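Local coordinates for protein cellulase (Clostridium cellulovorans, PDB 6UI3) that is the family 5 catalytic domain of a longer cellulase, a broad-specificity endoglucanase that probably cleaves internal beta-1,4 links in cellulose and related plant glucans and xylans, at residues A[157-162]-A[196-201]; A[223-228]-A[246-251]; A[227-232]-A[272-277]; A[252-257]-A[295-300]; A[285-290]-A[333-338]. All coordinates share one frame; numbering follows the deposited sequence. Where two conformers were deposited one is given.

Interaction 1 of 5, residues A[157-162]-A[196-201]; sequences EDWVGT and TYCASS
Y197 and D158 make the one hydrogen bond between these two loops. The phenol OH of Y197 donates to the backbone O of D158 over 2.6 Å. The donor lies in the carbonyl plane, at a C=O...donor angle of 151°. H155 N also bonds to the same phenol oxygen, which helps fix the ring. CG of Y197 is anti to the backbone N (chi1 -177°), and this sends the ring across to the 157-162 loop. There its CE1 packs 3.6 Å from the CA of G161. F166 meets the Y197 ring edge-to-face.

The D158 side chain shapes its own loop. Its OD1 takes the N-H of V160 and of G161, each at 2.9 Å, from the same face of the carboxylate. The first bond closes an Asx turn.

C198 adds a sulfur-aromatic contact. Its SG sits 3.3 Å above the plane of the W159 ring, displaced toward the rim, and is 3.4 Å from CE3. This part, with the Y197 and C198 side chains buried, is the tight one.

The other side is looser and faces solvent. E157 and V160 lie there. W159 stays exposed as a whole, although its ring meets C198 SG. The indole is steadied by a nearly straight bond from W159 NE1 to E157 OE1 (2.9 Å, 176°), and E157 OE2 pairs with R154.

The two loops follow neighbouring strands, 145-148 and 192-195, of a closed eight-stranded parallel barrel. Such loops at the C-terminal strand ends are the part of a TIM barrel that carries the active site.

Interaction 2 of 5, residues A[223-228]-A[246-251]; sequences AYIPYN and AAFIDK
I225, P226, F248 and I249 make an apolar contact between the loop after strand 217-222 and helix 243-261.

The aromatic part involves F248. Its ring turns an edge to the loop, with I225 CB in the ring plane 3.8 Å from CE2. The I225 and F248 side chains cross at about a right angle. CG2 of I225 also reaches CE2, at 4.0 Å. P226 packs obliquely to the same ring, with CB 4.2 Å from CD2 of F248.

The aliphatic part pairs the two isoleucines. CG1 of I225 stands between the backbone N and the carbonyl carbon (chi1 58°), a tight place for a branch. From there it meets CG1 of I249 at 4.1 Å. CD1 of I249 comes nearer the loop than its own backbone does and rests 4.3 Å from P226 CD.

One polar atom lies in this setting. I225 O is 3.7 Å from I249 CD1 and has no hydrogen-bond partner in the model. This oxygen belongs to the cis peptide between I225 and P226, and P226 is the N-cap residue of helix 227-230.

F286 and F289 of helix 280-296 also touch I249. Between the two segments, cohesion rests on apolar packing, and the buried carbonyl of I225 gains nothing polar from it.

Interaction 3 of 5, residues A[227-232]-A[272-277]; sequences YNLALN and FAITDK
The flat peptide group of A230 faces I274 and T275. T275 N donates to A230 O at 2.8 Å, tilted 29° from the carbonyl plane. I274 CA lies 3.4 Å from the same oxygen, a CA-H...O contact. The carbonyl of N228 is met in its own plane by K277 NZ, at 2.9 Å. N232 O receives the same ammonium nearly along its C=O axis, also at 2.9 Å. The amide of N232 uses an in-plane N-H toward N228 OD1, which is met from above its carbonyl plane. The Y227 ring has N232 N over one face.

The segments belong to the loops that follow strands 217-222 and 267-272, neighbours in the TIM barrel. Helix 227-230 is a short turn inside the first loop, and K277 secures its C-terminal end. The lysine is extended beyond CG, which lets NZ reach across. T237 OG1 and P238 O also bond to NZ, so four oxygens surround the ammonium and share its three N-H groups.

Beside the polar bonds, I274 CD1 packs 3.9 Å from L229 CG. The two side chains cross obliquely. A230 CB lies 3.6 Å from A273 O, a buried atom with no hydrogen-bond partner in the model. T275 turns CG2 toward A230, while its OG1 bonds to R315 N. A water donates to both L229 O, at 3.0 Å, and T275 O, bridging the two backbones.

Interaction 4 of 5, residues A[252-257]-A[295-300]; sequences TFRMLN and TAYGMP
F253 O lies over one face of the Y297 ring. The same oxygen accepts the helical N-H of N257 at 2.9 Å, so its polar need is met within the helix. The contact joins two neighbouring outer helices of the TIM barrel. One side is the middle of helix 243-261. The other is the end of helix 280-296 and the loop leading to strand 301-305. That helix ends in a Schellman motif. G298 is its C-prime residue, and M299 N bonds to A294 O.

Y297 makes the largest share of the contact. CG is anti to the carbonyl carbon (chi1 -53°), which lays the ring against helix 243-261. N257 crosses the ring at about a right angle, with amide and ring planes 37° apart. Its CG is 3.2 Å from Y297 CD1, and its CB is 3.6 Å from the same atom. The other ortho carbon, Y297 CD2, is 4.1 Å from F253 CB.

M299 fills the inner side. The chain is extended beyond CG, and it slides past the F253 side chain in the opposite direction. SD comes to the edge of the F253 ring, 3.5 Å from CD2, a Met-aromatic contact. CE ends 3.8 Å from L256 CB. F253 and M299 were each modelled in two conformers, so these distances hold for one pairing.

R254 is exposed. Its NE forms a salt bridge with D250 OD2, and Y297 OH sits 3.6 Å above one face of its guanidinium group, displaced toward the rim.

Interaction 5 of 5, residues A[285-290]-A[333-338]; sequences NFTKFY and QAMKDG
T287 carries its methyl CG2 anti to the backbone N, and that position aims it at helix 333-338. CG2 meets M335 CG at 3.6 Å and A334 CB at 3.9 Å. K288 bends at chi2 (69°) and again at chi4, so its aliphatic chain folds over the partner helix instead of leaving it. The lysine was modelled in two conformers, and its contacts hold for one of them.

This is helix-to-helix packing in the outer layer of a TIM barrel. Helix 280-296 lies beside helix 329-339, the last one of the chain. The local axes approach to 7.5 Å and cross at -28°, so the helices run nearly the same way.

The small residues allow this closeness. A334 puts only a methyl between the helices. G338 has no side chain, and its CA comes to 4.7 Å from the CA of K288. T287 uses its hydroxyl within its own helix, where OG1 bonds to R283 O. M335 points its CB away from helix 285-290, and its chain packs on W303 and I25 of the barrel strands. The buried face of the contact thus continues toward the barrel wall.

K288, D337 and Q333 are exposed. D337 OD1 accepts from Q333 NE2, which approaches from above the carboxylate plane. K288 NZ is 5.4 Å from D337 OD2, too far for a salt bridge, though the opposite charges may attract weakly. The lysine's methylenes do the touching instead: CD is 3.4 Å from G338 N, and CE is 3.3 Å from D337 O.

The five contacts follow the TIM barrel from its fourth strand to its last helix. Interactions 1 and 3 lie in loops at the C-terminal strand ends, where GH5 enzymes bind substrate; their centres are 18 Å apart. Interactions 4 and 5 pack the outer helices and share helix 280-296. Interaction 2 joins the levels: it shares Y227 and N228 with interaction 3, whose centre is about 10 Å away, and helix 243-261 with interaction 4. Y290 is a hub. Its OH probably bonds to A223 O at 2.7 Å, and its ring stacks on F272 and meets F253 edge-to-face. S201 of interaction 1 packs on T252 of interaction 4.

Interaction 1 of 5, residues A[157-162]-A[196-201]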
# COMPACT_ATOMS: atom_id res chain seq x y z
N GLU A 157 -11.66 10.48 -12.05
CA GLU A 157 -10.39 11.12 -11.69
C GLU A 157 -10.62 12.36 -10.84
O GLU A 157 -9.91 13.37 -10.95
CB GLU A 157 -9.57 11.42 -12.94
CG GLU A 157 -9.09 10.18 -13.67
CD GLU A 157 -8.13 9.35 -12.82
OE1 GLU A 157 -7.30 9.93 -12.09
OE2 GLU A 157 -8.20 8.12 -12.88
N ASP A 158 -11.63 12.30 -9.96
CA ASP A 158 -11.92 13.37 -9.00
C ASP A 158 -11.13 13.07 -7.73
O ASP A 158 -11.51 12.22 -6.92
CB ASP A 158 -13.42 13.46 -8.73
CG ASP A 158 -13.76 14.54 -7.73
OD1 ASP A 158 -12.84 15.18 -7.20
OD2 ASP A 158 -14.97 14.77 -7.49
N TRP A 159 -9.99 13.73 -7.58
CA TRP A 159 -9.12 13.53 -6.43
C TRP A 159 -9.47 14.45 -5.27
O TRP A 159 -8.84 14.36 -4.21
CB TRP A 159 -7.65 13.63 -6.85
CG TRP A 159 -7.26 12.45 -7.71
CD1 TRP A 159 -7.60 12.23 -9.02
CD2 TRP A 159 -6.48 11.31 -7.31
NE1 TRP A 159 -7.09 11.03 -9.45
CE2 TRP A 159 -6.39 10.45 -8.43
CE3 TRP A 159 -5.85 10.93 -6.12
CZ2 TRP A 159 -5.71 9.23 -8.38
CZ3 TRP A 159 -5.16 9.73 -6.09
CH2 TRP A 159 -5.09 8.91 -7.21
N VAL A 160 -10.50 15.28 -5.43
CA VAL A 160 -11.04 16.10 -4.34
C VAL A 160 -12.13 15.34 -3.60
O VAL A 160 -12.10 15.22 -2.37
CB VAL A 160 -11.55 17.45 -4.88
CG1 VAL A 160 -12.20 18.26 -3.77
CG2 VAL A 160 -10.41 18.24 -5.51
N GLY A 161 -13.10 14.82 -4.33
CA GLY A 161 -14.16 14.03 -3.74
C GLY A 161 -15.30 14.87 -3.21
O GLY A 161 -15.30 16.10 -3.26
N THR A 162 -16.32 14.17 -2.71
CA THR A 162 -17.50 14.75 -2.10
C THR A 162 -17.96 13.81 -1.00
O THR A 162 -17.57 12.64 -0.97
CB THR A 162 -18.68 14.89 -3.10
OG1 THR A 162 -19.18 13.58 -3.42
CG2 THR A 162 -18.26 15.64 -4.37
N THR A 196 -8.79 5.86 3.32
CA THR A 196 -9.64 7.01 3.05
C THR A 196 -9.86 7.12 1.53
O THR A 196 -9.26 6.39 0.72
CB THR A 196 -8.91 8.27 3.53
OG1 THR A 196 -7.66 8.33 2.84
CG2 THR A 196 -8.70 8.28 5.04
N TYR A 197 -10.70 8.07 1.12
CA TYR A 197 -10.92 8.35 -0.29
C TYR A 197 -9.59 8.71 -0.95
O TYR A 197 -8.86 9.57 -0.45
CB TYR A 197 -11.94 9.50 -0.41
CG TYR A 197 -12.34 9.86 -1.82
CD1 TYR A 197 -11.65 10.83 -2.52
CD2 TYR A 197 -13.43 9.28 -2.45
CE1 TYR A 197 -12.00 11.19 -3.82
CE2 TYR A 197 -13.79 9.62 -3.75
CZ TYR A 197 -13.08 10.58 -4.42
OH TYR A 197 -13.45 10.89 -5.72
N CYS A 198 -9.25 8.02 -2.05
CA CYS A 198 -7.97 8.15 -2.74
C CYS A 198 -6.78 7.80 -1.85
O CYS A 198 -5.64 8.13 -2.20
CB CYS A 198 -7.73 9.54 -3.35
SG CYS A 198 -8.75 9.92 -4.78
N ALA A 199 -7.00 7.14 -0.71
CA ALA A 199 -5.98 6.98 0.32
C ALA A 199 -5.35 8.32 0.68
O ALA A 199 -4.18 8.41 1.08
CB ALA A 199 -4.93 5.92 -0.04
N SER A 200 -6.11 9.40 0.56
CA SER A 200 -5.58 10.74 0.77
C SER A 200 -5.46 11.10 2.24
O SER A 200 -6.30 10.74 3.08
CB SER A 200 -6.52 11.74 0.10
OG SER A 200 -6.05 13.06 0.23
N SER A 201 -4.43 11.90 2.53
CA SER A 201 -4.24 12.53 3.82
C SER A 201 -4.79 13.95 3.88
O SER A 201 -4.65 14.61 4.92
CB SER A 201 -2.76 12.53 4.21
OG SER A 201 -1.99 13.35 3.34

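Interaction 2 of 5, residues A[223-228]-A[246-251]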
# COMPACT_ATOMS: atom_id res chain seq x y z
N ALA A 223 0.82 9.22 0.73
CA ALA A 223 1.14 10.63 0.96
C ALA A 223 2.47 11.01 0.30
O ALA A 223 3.53 11.02 0.93
CB ALA A 223 1.11 10.97 2.46
N TYR A 224 2.38 11.31 -0.99
CA TYR A 224 3.52 11.84 -1.74
C TYR A 224 3.44 13.36 -1.60
O TYR A 224 2.95 14.08 -2.47
CB TYR A 224 3.42 11.43 -3.19
CG TYR A 224 3.35 9.94 -3.49
CD1 TYR A 224 4.47 9.25 -3.91
CD2 TYR A 224 2.14 9.26 -3.43
CE1 TYR A 224 4.39 7.91 -4.26
CE2 TYR A 224 2.05 7.91 -3.78
CZ TYR A 224 3.19 7.24 -4.20
OH TYR A 224 3.12 5.92 -4.59
N ILE A 225 3.92 13.85 -0.46
CA ILE A 225 3.65 15.23 -0.06
C ILE A 225 4.92 15.95 0.34
O ILE A 225 5.85 15.33 0.88
CB ILE A 225 2.62 15.29 1.10
CG1 ILE A 225 3.10 14.51 2.33
CG2 ILE A 225 1.24 14.81 0.60
CD1 ILE A 225 2.24 14.78 3.57
N PRO A 226 5.02 17.26 0.08
CA PRO A 226 4.09 18.04 -0.75
C PRO A 226 4.18 17.59 -2.21
O PRO A 226 5.25 17.22 -2.69
CB PRO A 226 4.55 19.49 -0.55
CG PRO A 226 5.94 19.40 -0.09
CD PRO A 226 6.17 18.06 0.52
N TYR A 227 3.05 17.60 -2.90
CA TYR A 227 2.96 17.03 -4.24
C TYR A 227 3.96 17.64 -5.21
O TYR A 227 4.59 16.91 -6.00
CB TYR A 227 1.53 17.21 -4.77
CG TYR A 227 1.39 16.86 -6.23
CD1 TYR A 227 1.41 15.54 -6.64
CD2 TYR A 227 1.26 17.85 -7.19
CE1 TYR A 227 1.30 15.22 -7.99
CE2 TYR A 227 1.15 17.53 -8.53
CZ TYR A 227 1.18 16.22 -8.91
OH TYR A 227 1.07 15.92 -10.26
N ASN A 228 4.09 18.96 -5.24
CA ASN A 228 4.89 19.57 -6.31
C ASN A 228 6.36 19.16 -6.24
O ASN A 228 7.02 19.07 -7.27
CB ASN A 228 4.74 21.09 -6.30
CG ASN A 228 3.42 21.53 -6.88
OD1 ASN A 228 2.82 20.85 -7.71
ND2 ASN A 228 2.97 22.71 -6.46
N ALA A 246 8.85 20.61 4.86
CA ALA A 246 8.91 19.92 6.14
C ALA A 246 7.70 20.27 7.00
O ALA A 246 7.11 19.38 7.64
CB ALA A 246 10.22 20.26 6.85
N ALA A 247 7.32 21.55 7.03
CA ALA A 247 6.17 21.96 7.83
C ALA A 247 4.90 21.28 7.35
O ALA A 247 4.05 20.89 8.17
CB ALA A 247 6.03 23.48 7.77
N PHE A 248 4.73 21.14 6.03
CA PHE A 248 3.52 20.51 5.52
C PHE A 248 3.45 19.04 5.94
O PHE A 248 2.38 18.52 6.32
CB PHE A 248 3.44 20.65 4.00
CG PHE A 248 2.15 20.17 3.42
CD1 PHE A 248 1.00 20.93 3.54
CD2 PHE A 248 2.06 18.93 2.81
CE1 PHE A 248 -0.22 20.46 3.04
CE2 PHE A 248 0.86 18.46 2.31
CZ PHE A 248 -0.27 19.22 2.42
N ILE A 249 4.57 18.34 5.85
CA ILE A 249 4.63 16.95 6.28
C ILE A 249 4.32 16.84 7.77
O ILE A 249 3.51 16.01 8.19
CB ILE A 249 6.01 16.35 5.95
CG1 ILE A 249 6.19 16.20 4.44
CG2 ILE A 249 6.19 15.00 6.64
CD1 ILE A 249 7.65 16.01 4.01
N ASP A 250 4.96 17.68 8.58
CA ASP A 250 4.76 17.60 10.02
C ASP A 250 3.30 17.86 10.40
O ASP A 250 2.73 17.14 11.24
CB ASP A 250 5.69 18.59 10.73
CG ASP A 250 5.66 18.41 12.22
OD1 ASP A 250 6.31 17.47 12.69
OD2 ASP A 250 4.96 19.16 12.92
N LYS A 251 2.68 18.88 9.79
CA LYS A 251 1.28 19.18 10.08
C LYS A 251 0.38 18.01 9.72
O LYS A 251 -0.52 17.63 10.49
CB LYS A 251 0.87 20.44 9.32
CG LYS A 251 -0.60 20.88 9.49
CD LYS A 251 -0.89 22.20 8.79
CE LYS A 251 -0.99 22.02 7.29
NZ LYS A 251 -1.01 23.35 6.60

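Interaction 3 of 5, residues A[227-232]-A[272-277]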
# COMPACT_ATOMS: atom_id res chain seq x y z
N TYR A 227 3.05 17.60 -2.90
CA TYR A 227 2.96 17.03 -4.24
C TYR A 227 3.96 17.64 -5.21
O TYR A 227 4.59 16.91 -6.00
CB TYR A 227 1.53 17.21 -4.77
CG TYR A 227 1.39 16.86 -6.23
CD1 TYR A 227 1.41 15.54 -6.64
CD2 TYR A 227 1.26 17.85 -7.19
CE1 TYR A 227 1.30 15.22 -7.99
CE2 TYR A 227 1.15 17.53 -8.53
CZ TYR A 227 1.18 16.22 -8.91
OH TYR A 227 1.07 15.92 -10.26
N ASN A 228 4.09 18.96 -5.24
CA ASN A 228 4.89 19.57 -6.31
C ASN A 228 6.36 19.16 -6.24
O ASN A 228 7.02 19.07 -7.27
CB ASN A 228 4.74 21.09 -6.30
CG ASN A 228 3.42 21.53 -6.88
OD1 ASN A 228 2.82 20.85 -7.71
ND2 ASN A 228 2.97 22.71 -6.46
N LEU A 229 6.87 18.91 -5.03
CA LEU A 229 8.23 18.41 -4.86
C LEU A 229 8.30 16.90 -5.05
O LEU A 229 9.18 16.39 -5.74
CB LEU A 229 8.72 18.78 -3.46
CG LEU A 229 10.07 18.20 -3.07
CD1 LEU A 229 11.21 18.76 -3.92
CD2 LEU A 229 10.36 18.43 -1.57
N ALA A 230 7.38 16.17 -4.42
CA ALA A 230 7.54 14.73 -4.29
C ALA A 230 7.12 13.94 -5.51
O ALA A 230 7.69 12.87 -5.78
CB ALA A 230 6.77 14.19 -3.08
N LEU A 231 6.10 14.38 -6.24
CA LEU A 231 5.52 13.56 -7.29
C LEU A 231 5.25 14.28 -8.60
O LEU A 231 5.16 13.60 -9.63
CB LEU A 231 4.23 12.89 -6.79
CG LEU A 231 3.61 11.77 -7.63
CD1 LEU A 231 4.62 10.69 -7.89
CD2 LEU A 231 2.39 11.21 -6.91
N ASN A 232 5.13 15.59 -8.62
CA ASN A 232 4.93 16.31 -9.88
C ASN A 232 6.21 16.24 -10.68
O ASN A 232 7.25 16.74 -10.25
CB ASN A 232 4.59 17.75 -9.53
CG ASN A 232 4.13 18.57 -10.71
OD1 ASN A 232 4.37 18.23 -11.87
ND2 ASN A 232 3.50 19.69 -10.41
N PHE A 272 4.65 6.13 -0.29
CA PHE A 272 5.26 7.45 -0.37
C PHE A 272 6.51 7.29 -1.23
O PHE A 272 6.97 6.18 -1.49
CB PHE A 272 5.63 8.02 1.01
CG PHE A 272 7.00 7.59 1.51
CD1 PHE A 272 7.27 6.27 1.80
CD2 PHE A 272 8.02 8.52 1.69
CE1 PHE A 272 8.53 5.89 2.23
CE2 PHE A 272 9.27 8.13 2.13
CZ PHE A 272 9.51 6.82 2.40
N ALA A 273 7.04 8.43 -1.68
CA ALA A 273 8.32 8.48 -2.39
C ALA A 273 8.59 9.95 -2.70
O ALA A 273 7.73 10.82 -2.51
CB ALA A 273 8.31 7.68 -3.68
N ILE A 274 9.81 10.22 -3.19
CA ILE A 274 10.15 11.51 -3.79
C ILE A 274 10.82 11.22 -5.13
O ILE A 274 11.83 10.51 -5.19
CB ILE A 274 11.01 12.40 -2.88
CG1 ILE A 274 11.46 13.67 -3.64
CG2 ILE A 274 12.19 11.65 -2.25
CD1 ILE A 274 11.97 14.79 -2.77
N THR A 275 10.24 11.74 -6.20
CA THR A 275 10.71 11.45 -7.55
C THR A 275 12.07 12.09 -7.82
O THR A 275 12.40 13.17 -7.32
CB THR A 275 9.63 11.90 -8.56
OG1 THR A 275 9.92 11.33 -9.84
CG2 THR A 275 9.52 13.41 -8.68
N ASP A 276 12.87 11.39 -8.63
CA ASP A 276 14.22 11.86 -8.95
C ASP A 276 14.15 13.06 -9.89
O ASP A 276 13.70 12.94 -11.04
CB ASP A 276 15.03 10.73 -9.60
CG ASP A 276 16.51 11.01 -9.66
OD1 ASP A 276 16.95 12.08 -9.20
OD2 ASP A 276 17.24 10.13 -10.20
N LYS A 277 14.63 14.20 -9.42
CA LYS A 277 14.81 15.39 -10.23
C LYS A 277 16.29 15.77 -10.25
O LYS A 277 16.65 16.95 -10.27
CB LYS A 277 13.93 16.53 -9.72
CG LYS A 277 12.44 16.20 -9.73
CD LYS A 277 11.58 17.35 -9.27
CE LYS A 277 10.14 16.95 -9.11
NZ LYS A 277 9.28 18.13 -8.79
O HOH W 1 12.05 15.73 -6.23

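Interaction 4 of 5, residues A[252-257]-A[295-300]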
# COMPACT_ATOMS: atom_id res chain seq x y z
N THR A 252 0.63 17.41 8.56
CA THR A 252 -0.20 16.29 8.12
C THR A 252 -0.09 15.13 9.09
O THR A 252 -1.09 14.52 9.46
CB THR A 252 0.22 15.85 6.71
OG1 THR A 252 0.03 16.91 5.77
CG2 THR A 252 -0.57 14.65 6.22
N PHE A 253 1.13 14.80 9.52
CA PHE A 253 1.32 13.65 10.40
C PHE A 253 0.76 13.91 11.79
O PHE A 253 0.17 13.01 12.40
CB PHE A 253 2.80 13.22 10.43
CG PHE A 253 3.16 12.28 9.31
CD1 PHE A 253 3.68 12.78 8.13
CD2 PHE A 253 2.91 10.92 9.42
CE1 PHE A 253 3.98 11.95 7.08
CE2 PHE A 253 3.20 10.08 8.36
CZ PHE A 253 3.74 10.60 7.19
N ARG A 254 0.93 15.12 12.31
CA ARG A 254 0.29 15.44 13.58
C ARG A 254 -1.23 15.29 13.49
O ARG A 254 -1.88 14.84 14.44
CB ARG A 254 0.65 16.86 14.03
CG ARG A 254 2.08 17.03 14.52
CD ARG A 254 2.33 18.43 14.99
NE ARG A 254 3.72 18.69 15.39
CZ ARG A 254 4.18 18.56 16.62
NH1 ARG A 254 3.40 18.12 17.59
NH2 ARG A 254 5.44 18.85 16.87
N MET A 255 -1.82 15.69 12.36
CA MET A 255 -3.26 15.57 12.18
C MET A 255 -3.69 14.10 12.10
O MET A 255 -4.70 13.72 12.70
CB MET A 255 -3.66 16.38 10.95
CG MET A 255 -5.13 16.26 10.55
SD MET A 255 -5.48 14.81 9.57
CE MET A 255 -4.55 15.17 8.08
N LEU A 256 -2.93 13.26 11.39
CA LEU A 256 -3.27 11.84 11.33
C LEU A 256 -3.17 11.21 12.72
O LEU A 256 -3.97 10.34 13.09
CB LEU A 256 -2.35 11.12 10.35
CG LEU A 256 -2.57 11.45 8.87
CD1 LEU A 256 -1.44 10.89 8.04
CD2 LEU A 256 -3.92 10.95 8.34
N ASN A 257 -2.16 11.64 13.49
CA ASN A 257 -2.00 11.16 14.85
C ASN A 257 -3.21 11.55 15.70
O ASN A 257 -3.73 10.74 16.47
CB ASN A 257 -0.71 11.74 15.43
CG ASN A 257 -0.40 11.21 16.80
OD1 ASN A 257 -0.26 9.99 16.98
ND2 ASN A 257 -0.27 12.10 17.77
N THR A 295 7.62 7.83 11.97
CA THR A 295 7.99 6.91 13.04
C THR A 295 7.62 7.48 14.40
O THR A 295 7.27 6.72 15.31
CB THR A 295 9.49 6.57 12.93
OG1 THR A 295 9.75 5.97 11.65
CG2 THR A 295 9.94 5.60 14.00
N ALA A 296 7.68 8.81 14.56
CA ALA A 296 7.28 9.44 15.81
C ALA A 296 5.84 9.13 16.18
O ALA A 296 5.48 9.17 17.37
CB ALA A 296 7.51 10.95 15.72
N TYR A 297 4.99 8.84 15.19
CA TYR A 297 3.58 8.50 15.39
C TYR A 297 3.28 7.04 15.06
O TYR A 297 2.12 6.68 14.87
CB TYR A 297 2.68 9.48 14.64
CG TYR A 297 3.02 10.91 15.02
CD1 TYR A 297 2.80 11.39 16.31
CD2 TYR A 297 3.64 11.77 14.12
CE1 TYR A 297 3.15 12.68 16.67
CE2 TYR A 297 4.00 13.06 14.48
CZ TYR A 297 3.76 13.51 15.77
OH TYR A 297 4.11 14.80 16.16
N GLY A 298 4.31 6.20 15.03
CA GLY A 298 4.12 4.77 14.86
C GLY A 298 3.62 4.34 13.50
O GLY A 298 3.01 3.27 13.38
N MET A 299 3.90 5.12 12.45
CA MET A 299 3.39 4.82 11.13
C MET A 299 4.48 4.24 10.24
O MET A 299 5.43 4.96 9.88
CB MET A 299 2.82 6.09 10.50
CG MET A 299 1.79 6.74 11.39
SD MET A 299 1.12 8.27 10.74
CE MET A 299 0.11 8.85 12.08
N PRO A 300 4.38 2.97 9.84
CA PRO A 300 5.36 2.45 8.89
C PRO A 300 5.19 3.12 7.53
O PRO A 300 4.09 3.50 7.13
CB PRO A 300 5.04 0.95 8.80
CG PRO A 300 3.83 0.73 9.56
CD PRO A 300 3.40 1.97 10.27

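Interaction 5 of 5, residues A[285-290]-A[333-338]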
# COMPACT_ATOMS: atom_id res chain seq x y z
N ASN A 285 17.42 14.18 2.35
CA ASN A 285 16.89 14.97 3.45
C ASN A 285 15.39 14.78 3.59
O ASN A 285 14.87 14.63 4.70
CB ASN A 285 17.19 16.46 3.24
CG ASN A 285 18.66 16.78 3.23
OD1 ASN A 285 19.49 16.00 3.71
ND2 ASN A 285 18.99 17.94 2.70
N PHE A 286 14.68 14.77 2.46
CA PHE A 286 13.25 14.50 2.47
C PHE A 286 12.94 13.16 3.12
O PHE A 286 12.05 13.06 3.98
CB PHE A 286 12.73 14.52 1.03
CG PHE A 286 11.29 14.07 0.86
CD1 PHE A 286 10.96 12.73 0.76
CD2 PHE A 286 10.27 14.99 0.75
CE1 PHE A 286 9.62 12.34 0.58
CE2 PHE A 286 8.94 14.59 0.56
CZ PHE A 286 8.63 13.28 0.49
N THR A 287 13.64 12.12 2.69
CA THR A 287 13.31 10.76 3.12
C THR A 287 13.61 10.57 4.59
O THR A 287 12.79 10.00 5.33
CB THR A 287 14.06 9.76 2.24
OG1 THR A 287 13.67 9.92 0.88
CG2 THR A 287 13.79 8.34 2.66
N LYS A 288 14.74 11.10 5.05
CA LYS A 288 15.06 11.05 6.48
C LYS A 288 13.99 11.77 7.30
O LYS A 288 13.48 11.24 8.28
CB LYS A 288 16.44 11.69 6.69
CG LYS A 288 16.82 11.92 8.14
CD LYS A 288 17.06 10.63 8.87
CE LYS A 288 17.30 10.86 10.36
NZ LYS A 288 18.47 11.72 10.66
N PHE A 289 13.66 13.00 6.89
CA PHE A 289 12.66 13.77 7.63
C PHE A 289 11.32 13.06 7.64
O PHE A 289 10.65 12.98 8.67
CB PHE A 289 12.50 15.16 7.00
CG PHE A 289 11.55 16.03 7.75
CD1 PHE A 289 12.00 16.81 8.79
CD2 PHE A 289 10.20 16.02 7.48
CE1 PHE A 289 11.12 17.59 9.53
CE2 PHE A 289 9.32 16.81 8.19
CZ PHE A 289 9.77 17.58 9.21
N TYR A 290 10.89 12.58 6.47
CA TYR A 290 9.59 11.95 6.33
C TYR A 290 9.48 10.72 7.22
O TYR A 290 8.53 10.59 8.00
CB TYR A 290 9.40 11.57 4.85
CG TYR A 290 8.00 11.16 4.46
CD1 TYR A 290 7.45 9.96 4.88
CD2 TYR A 290 7.24 11.98 3.64
CE1 TYR A 290 6.17 9.59 4.52
CE2 TYR A 290 5.95 11.61 3.28
CZ TYR A 290 5.43 10.40 3.72
OH TYR A 290 4.15 9.99 3.36
N GLN A 333 19.45 4.14 3.18
CA GLN A 333 20.04 4.52 4.46
C GLN A 333 19.24 5.63 5.13
O GLN A 333 19.15 5.66 6.36
CB GLN A 333 21.50 4.92 4.27
CG GLN A 333 22.26 5.11 5.57
CD GLN A 333 22.31 3.83 6.39
OE1 GLN A 333 22.65 2.78 5.87
NE2 GLN A 333 21.95 3.93 7.66
N ALA A 334 18.67 6.55 4.35
CA ALA A 334 17.86 7.62 4.92
C ALA A 334 16.62 7.06 5.60
O ALA A 334 16.20 7.57 6.65
CB ALA A 334 17.47 8.63 3.84
N MET A 335 16.00 6.03 5.01
CA MET A 335 14.87 5.38 5.66
C MET A 335 15.29 4.76 6.98
O MET A 335 14.61 4.91 8.00
CB MET A 335 14.27 4.31 4.73
CG MET A 335 13.64 4.87 3.46
SD MET A 335 12.81 3.67 2.38
CE MET A 335 13.15 4.38 0.80
N LYS A 336 16.44 4.06 6.98
CA LYS A 336 16.93 3.47 8.21
C LYS A 336 17.23 4.53 9.25
O LYS A 336 16.91 4.37 10.44
CB LYS A 336 18.20 2.66 7.95
CG LYS A 336 17.96 1.43 7.14
CD LYS A 336 19.28 0.78 6.84
CE LYS A 336 19.08 -0.48 6.08
NZ LYS A 336 20.39 -1.08 5.72
N ASP A 337 17.86 5.63 8.83
CA ASP A 337 18.22 6.67 9.78
C ASP A 337 16.98 7.36 10.33
O ASP A 337 16.98 7.76 11.50
CB ASP A 337 19.14 7.70 9.11
CG ASP A 337 20.52 7.16 8.79
OD1 ASP A 337 20.90 6.07 9.28
OD2 ASP A 337 21.25 7.84 8.04
N GLY A 338 15.93 7.48 9.53
CA GLY A 338 14.70 8.06 10.04
C GLY A 338 13.96 7.13 10.98
O GLY A 338 13.33 7.59 11.94